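Long-range contact in CMP-sialic acid transporter 1 (Zea mays, PDB 6I1R), which probably carries CMP-sialic acid from the cytoplasm into the Golgi, and is captured here in an outward-facing state with CMP bound: residues E42-L53 with Y192-V203. The protein carries 5 engineered substitutions. Numbering follows the deposited sequence.
Sequences ELFKLSVSGFFL and YWQNVQLYTFGV. With C5P (cytidine-5'-monophosphate), chain D.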
loop_
_atom_site.group_PDB
_atom_site.type_symbol
_atom_site.label_atom_id
_atom_site.label_comp_id
_atom_site.label_asym_id
_atom_site.label_seq_id
_atom_site.Cartn_x
_atom_site.Cartn_y
_atom_site.Cartn_z
ATOM N N GLU B 42 11.147 -1.258 17.640
ATOM C CA GLU B 42 11.326 -1.938 18.928
ATOM C C GLU B 42 12.822 -2.081 19.231
ATOM O O GLU B 42 13.254 -1.842 20.360
ATOM C CB GLU B 42 10.651 -3.313 18.925
ATOM C CG GLU B 42 9.162 -3.264 19.218
ATOM C CD GLU B 42 8.806 -2.825 20.627
ATOM O OE1 GLU B 42 8.660 -3.702 21.502
ATOM O OE2 GLU B 42 8.673 -1.604 20.846
ATOM N N LEU B 43 13.601 -2.467 18.222
ATOM C CA LEU B 43 15.047 -2.641 18.388
ATOM C C LEU B 43 15.668 -1.322 18.874
ATOM O O LEU B 43 16.539 -1.326 19.744
ATOM C CB LEU B 43 15.664 -3.096 17.060
ATOM C CG LEU B 43 16.835 -4.070 17.177
ATOM C CD1 LEU B 43 16.369 -5.421 17.701
ATOM C CD2 LEU B 43 17.539 -4.235 15.838
ATOM N N PHE B 44 15.197 -0.208 18.317
ATOM C CA PHE B 44 15.638 1.133 18.719
ATOM C C PHE B 44 15.322 1.371 20.202
ATOM O O PHE B 44 16.173 1.865 20.939
ATOM C CB PHE B 44 14.984 2.192 17.823
ATOM C CG PHE B 44 15.236 3.626 18.218
ATOM C CD1 PHE B 44 16.351 4.306 17.754
ATOM C CD2 PHE B 44 14.346 4.303 19.038
ATOM C CE1 PHE B 44 16.575 5.627 18.111
ATOM C CE2 PHE B 44 14.571 5.624 19.395
ATOM C CZ PHE B 44 15.686 6.284 18.930
ATOM N N LYS B 45 14.110 1.024 20.633
ATOM C CA LYS B 45 13.678 1.249 22.020
ATOM C C LYS B 45 14.438 0.313 22.970
ATOM O O LYS B 45 14.853 0.732 24.054
ATOM C CB LYS B 45 12.167 1.039 22.158
ATOM C CG LYS B 45 11.309 2.130 21.529
ATOM C CD LYS B 45 10.070 1.618 20.817
ATOM C CE LYS B 45 8.865 1.462 21.716
ATOM N NZ LYS B 45 7.608 1.382 20.932
ATOM N N LEU B 46 14.600 -0.946 22.564
ATOM C CA LEU B 46 15.296 -1.943 23.381
ATOM C C LEU B 46 16.755 -1.522 23.597
ATOM O O LEU B 46 17.282 -1.660 24.701
ATOM C CB LEU B 46 15.222 -3.310 22.692
ATOM C CG LEU B 46 16.173 -4.376 23.238
ATOM C CD1 LEU B 46 15.866 -4.687 24.694
ATOM C CD2 LEU B 46 16.110 -5.640 22.396
ATOM N N SER B 47 17.402 -1.033 22.540
ATOM C CA SER B 47 18.833 -0.730 22.594
ATOM C C SER B 47 19.075 0.649 23.226
ATOM O O SER B 47 20.140 0.876 23.799
ATOM C CB SER B 47 19.468 -0.840 21.227
ATOM O OG SER B 47 19.166 0.288 20.422
ATOM N N VAL B 48 18.106 1.561 23.131
ATOM C CA VAL B 48 18.228 2.880 23.773
ATOM C C VAL B 48 17.924 2.741 25.273
ATOM O O VAL B 48 18.497 3.463 26.092
ATOM C CB VAL B 48 17.328 3.935 23.095
ATOM C CG1 VAL B 48 17.030 5.124 23.998
ATOM C CG2 VAL B 48 17.926 4.413 21.781
ATOM N N SER B 49 17.026 1.827 25.634
ATOM C CA SER B 49 16.726 1.580 27.045
ATOM C C SER B 49 17.924 0.895 27.714
ATOM O O SER B 49 18.377 1.318 28.781
ATOM C CB SER B 49 15.465 0.771 27.197
ATOM O OG SER B 49 14.351 1.479 26.673
ATOM N N GLY B 50 18.434 -0.151 27.067
ATOM C CA GLY B 50 19.632 -0.848 27.527
ATOM C C GLY B 50 20.799 0.104 27.734
ATOM O O GLY B 50 21.522 -0.003 28.726
ATOM N N PHE B 51 20.977 1.042 26.806
ATOM C CA PHE B 51 22.040 2.038 26.925
ATOM C C PHE B 51 21.862 2.831 28.223
ATOM O O PHE B 51 22.801 2.956 29.004
ATOM C CB PHE B 51 22.060 2.989 25.725
ATOM C CG PHE B 51 23.008 4.151 25.883
ATOM C CD1 PHE B 51 24.354 4.015 25.579
ATOM C CD2 PHE B 51 22.560 5.376 26.356
ATOM C CE1 PHE B 51 25.228 5.080 25.734
ATOM C CE2 PHE B 51 23.435 6.439 26.514
ATOM C CZ PHE B 51 24.768 6.290 26.202
ATOM N N PHE B 52 20.662 3.364 28.439
ATOM C CA PHE B 52 20.398 4.186 29.620
ATOM C C PHE B 52 20.450 3.326 30.888
ATOM O O PHE B 52 20.834 3.829 31.938
ATOM C CB PHE B 52 19.056 4.915 29.506
ATOM C CG PHE B 52 19.008 6.024 28.485
ATOM C CD1 PHE B 52 20.092 6.870 28.289
ATOM C CD2 PHE B 52 17.862 6.245 27.737
ATOM C CE1 PHE B 52 20.036 7.890 27.351
ATOM C CE2 PHE B 52 17.807 7.268 26.802
ATOM C CZ PHE B 52 18.894 8.089 26.611
ATOM N N LEU B 53 20.075 2.051 30.801
ATOM C CA LEU B 53 20.189 1.161 31.961
ATOM C C LEU B 53 21.670 1.015 32.339
ATOM O O LEU B 53 22.036 1.203 33.497
ATOM C CB LEU B 53 19.555 -0.197 31.641
ATOM C CG LEU B 53 19.540 -1.208 32.788
ATOM C CD1 LEU B 53 18.878 -0.623 34.028
ATOM C CD2 LEU B 53 18.842 -2.492 32.368
ATOM N N TYR B 192 14.219 2.035 32.840
ATOM C CA TYR B 192 15.069 1.533 31.763
ATOM C C TYR B 192 15.170 0.002 31.824
ATOM O O TYR B 192 15.354 -0.636 30.790
ATOM C CB TYR B 192 16.450 2.192 31.828
ATOM C CG TYR B 192 16.424 3.700 31.843
ATOM C CD1 TYR B 192 15.753 4.413 30.862
ATOM C CD2 TYR B 192 17.071 4.419 32.836
ATOM C CE1 TYR B 192 15.722 5.798 30.867
ATOM C CE2 TYR B 192 17.051 5.804 32.856
ATOM C CZ TYR B 192 16.373 6.498 31.868
ATOM O OH TYR B 192 16.346 7.863 31.877
ATOM N N TRP B 193 15.059 -0.582 33.016
ATOM C CA TRP B 193 15.074 -2.047 33.158
ATOM C C TRP B 193 13.699 -2.623 32.795
ATOM O O TRP B 193 13.609 -3.731 32.261
ATOM C CB TRP B 193 15.517 -2.460 34.570
ATOM C CG TRP B 193 15.251 -3.896 34.907
ATOM C CD1 TRP B 193 14.457 -4.363 35.914
ATOM C CD2 TRP B 193 15.768 -5.060 34.234
ATOM N NE1 TRP B 193 14.449 -5.731 35.921
ATOM C CE2 TRP B 193 15.241 -6.189 34.901
ATOM C CE3 TRP B 193 16.621 -5.262 33.142
ATOM C CZ2 TRP B 193 15.541 -7.492 34.507
ATOM C CZ3 TRP B 193 16.917 -6.550 32.754
ATOM C CH2 TRP B 193 16.383 -7.649 33.429
ATOM N N GLN B 194 12.635 -1.878 33.085
ATOM C CA GLN B 194 11.283 -2.305 32.724
ATOM C C GLN B 194 11.149 -2.276 31.196
ATOM O O GLN B 194 10.645 -3.226 30.589
ATOM C CB GLN B 194 10.247 -1.433 33.437
ATOM C CG GLN B 194 10.230 -1.641 34.947
ATOM C CD GLN B 194 9.256 -0.740 35.667
ATOM O OE1 GLN B 194 9.174 0.457 35.406
ATOM N NE2 GLN B 194 8.517 -1.313 36.605
ATOM N N ASN B 195 11.632 -1.198 30.583
ATOM C CA ASN B 195 11.687 -1.084 29.127
ATOM C C ASN B 195 12.466 -2.266 28.536
ATOM O O ASN B 195 12.003 -2.896 27.589
ATOM C CB ASN B 195 12.329 0.232 28.680
ATOM C CG ASN B 195 11.466 1.447 28.949
ATOM O OD1 ASN B 195 10.300 1.320 29.313
ATOM N ND2 ASN B 195 12.033 2.629 28.771
ATOM N N VAL B 196 13.641 -2.559 29.096
ATOM C CA VAL B 196 14.537 -3.575 28.518
ATOM C C VAL B 196 13.807 -4.924 28.451
ATOM O O VAL B 196 13.916 -5.624 27.448
ATOM C CB VAL B 196 15.869 -3.678 29.290
ATOM C CG1 VAL B 196 16.579 -5.003 29.043
ATOM C CG2 VAL B 196 16.796 -2.516 28.965
ATOM N N GLN B 197 13.065 -5.280 29.499
ATOM C CA GLN B 197 12.332 -6.551 29.522
ATOM C C GLN B 197 11.154 -6.484 28.544
ATOM O O GLN B 197 10.930 -7.405 27.753
ATOM C CB GLN B 197 11.788 -6.857 30.919
ATOM C CG GLN B 197 12.844 -6.941 32.008
ATOM C CD GLN B 197 12.215 -6.736 33.363
ATOM O OE1 GLN B 197 11.652 -7.658 33.952
ATOM N NE2 GLN B 197 12.283 -5.510 33.856
ATOM N N LEU B 198 10.404 -5.388 28.628
ATOM C CA LEU B 198 9.219 -5.174 27.798
ATOM C C LEU B 198 9.594 -5.287 26.316
ATOM O O LEU B 198 8.981 -6.054 25.575
ATOM C CB LEU B 198 8.638 -3.793 28.121
ATOM C CG LEU B 198 7.369 -3.405 27.362
ATOM C CD1 LEU B 198 6.222 -4.351 27.691
ATOM C CD2 LEU B 198 6.977 -1.968 27.670
ATOM N N TYR B 199 10.612 -4.533 25.906
ATOM C CA TYR B 199 10.970 -4.394 24.492
ATOM C C TYR B 199 11.799 -5.591 24.007
ATOM O O TYR B 199 11.969 -5.757 22.800
ATOM C CB TYR B 199 11.717 -3.077 24.257
ATOM C CG TYR B 199 10.930 -1.835 24.594
ATOM C CD1 TYR B 199 9.580 -1.734 24.291
ATOM C CD2 TYR B 199 11.536 -0.746 25.204
ATOM C CE1 TYR B 199 8.852 -0.596 24.596
ATOM C CE2 TYR B 199 10.823 0.401 25.513
ATOM C CZ TYR B 199 9.476 0.477 25.205
ATOM O OH TYR B 199 8.763 1.601 25.501
ATOM N N THR B 200 12.320 -6.410 24.918
ATOM C CA THR B 200 12.979 -7.658 24.517
ATOM C C THR B 200 11.920 -8.610 23.948
ATOM O O THR B 200 12.067 -9.122 22.836
ATOM C CB THR B 200 13.767 -8.275 25.681
ATOM O OG1 THR B 200 14.935 -7.478 25.871
ATOM C CG2 THR B 200 14.177 -9.711 25.439
ATOM N N PHE B 201 10.847 -8.818 24.705
ATOM C CA PHE B 201 9.768 -9.709 24.287
ATOM C C PHE B 201 9.108 -9.172 23.010
ATOM O O PHE B 201 8.717 -9.950 22.139
ATOM C CB PHE B 201 8.758 -9.897 25.421
ATOM C CG PHE B 201 9.246 -10.778 26.543
ATOM C CD1 PHE B 201 9.551 -12.111 26.313
ATOM C CD2 PHE B 201 9.399 -10.280 27.829
ATOM C CE1 PHE B 201 10.002 -12.925 27.341
ATOM C CE2 PHE B 201 9.847 -11.097 28.856
ATOM C CZ PHE B 201 10.147 -12.418 28.612
ATOM N N GLY B 202 8.998 -7.850 22.899
ATOM C CA GLY B 202 8.475 -7.217 21.687
ATOM C C GLY B 202 9.335 -7.520 20.470
ATOM O O GLY B 202 8.810 -7.857 19.407
ATOM N N VAL B 203 10.653 -7.400 20.625
ATOM C CA VAL B 203 11.594 -7.747 19.554
ATOM C C VAL B 203 11.386 -9.220 19.179
ATOM O O VAL B 203 11.201 -9.540 18.009
ATOM C CB VAL B 203 13.055 -7.455 19.957
ATOM C CG1 VAL B 203 14.058 -8.300 19.184
ATOM C CG2 VAL B 203 13.388 -5.977 19.809
HETATM O O3P C5P D . 5.561 -1.713 20.233
HETATM P P C5P D . 4.459 -2.583 19.677
HETATM O O1P C5P D . 3.113 -2.375 20.330
HETATM O O2P C5P D . 4.417 -2.649 18.170
HETATM O "O5'" C5P D . 4.880 -4.073 20.122
HETATM C "C5'" C5P D . 5.199 -5.058 19.142
HETATM C "C4'" C5P D . 4.234 -6.229 19.267
HETATM O "O4'" C5P D . 3.113 -6.024 18.403
HETATM C "C3'" C5P D . 4.899 -7.539 18.869
HETATM O "O3'" C5P D . 4.954 -8.417 20.000
HETATM C "C2'" C5P D . 4.069 -8.104 17.723
HETATM O "O2'" C5P D . 3.514 -9.392 18.022
HETATM C "C1'" C5P D . 2.946 -7.106 17.482
HETATM N N1 C5P D . 3.014 -6.608 16.106
HETATM C C2 C5P D . 2.695 -7.463 15.032
HETATM N N3 C5P D . 2.755 -7.012 13.760
HETATM C C4 C5P D . 3.123 -5.736 13.508
HETATM C C5 C5P D . 3.441 -4.883 14.557
HETATM C C6 C5P D . 3.379 -5.345 15.866
HETATM O O2 C5P D . 2.353 -8.645 15.257
HETATM N N4 C5P D . 3.182 -5.290 12.230
HETATM O O HOH W 1 6.272 1.467 23.363
#
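Leu-46 and Tyr-199 interlock as reciprocal knobs: Leu-46 in the hollow between Val-196, Tyr-199, Thr-200 and Val-203, Tyr-199 in the one formed by Glu-42, Lys-45, Leu-46 and Ser-49. The axes of 42-53 and 192-203 run roughly antiparallel at 149° and approach to 8.2 Å. With CG anti to the backbone N (chi1 166°), Leu-46 spreads its methyls along the opposite helix, CD2 meeting Val-203 CG2 at 3.8 Å. Lys-45 folds over the Tyr-199 ring: CB lies above one face, 3.8 Å from the centroid, and bends at chi2 and chi3 bring Lys-45 CE over Tyr-199 CE1. Its NZ forms a salt bridge with Glu-42 OE2, the hydrogen bond within it weak; the Glu-42 carboxylate stands almost perpendicular to the ring. Gly-202 offers no side chain here, and Glu-42 OE1 comes within 3.5 Å of its CA; Glu-42 OE2 lies 3.2 Å from O3P of CMP. Farther along, small Ser-49 fills the notch between Tyr-192, Asn-195, Val-196 and Tyr-199. Its OG donates a hydrogen bond to Lys-45 O and accepts a weak one from Asn-195 ND2, while Asn-195 OD1 pairs with Ser-251. Val-196 answers as a knob, CG2 reaching to 3.4 Å from Gly-50 N. At the far end Phe-52 CB makes a CH-pi contact over one face of the Tyr-192 ring, 3.5 Å above its centre, and Leu-53 CD2 meets the indole edge of Trp-193 at CE3. The interface thus joins helices 37-59 and 191-216 from the CMP pocket to the partly exposed Leu-53 and Trp-193. Helix 234-256 packs along this pair, Leu-248 touching both Ser-49 and Tyr-199, while helix 76-92 meets helix 191-216 through Leu-198 and Phe-201.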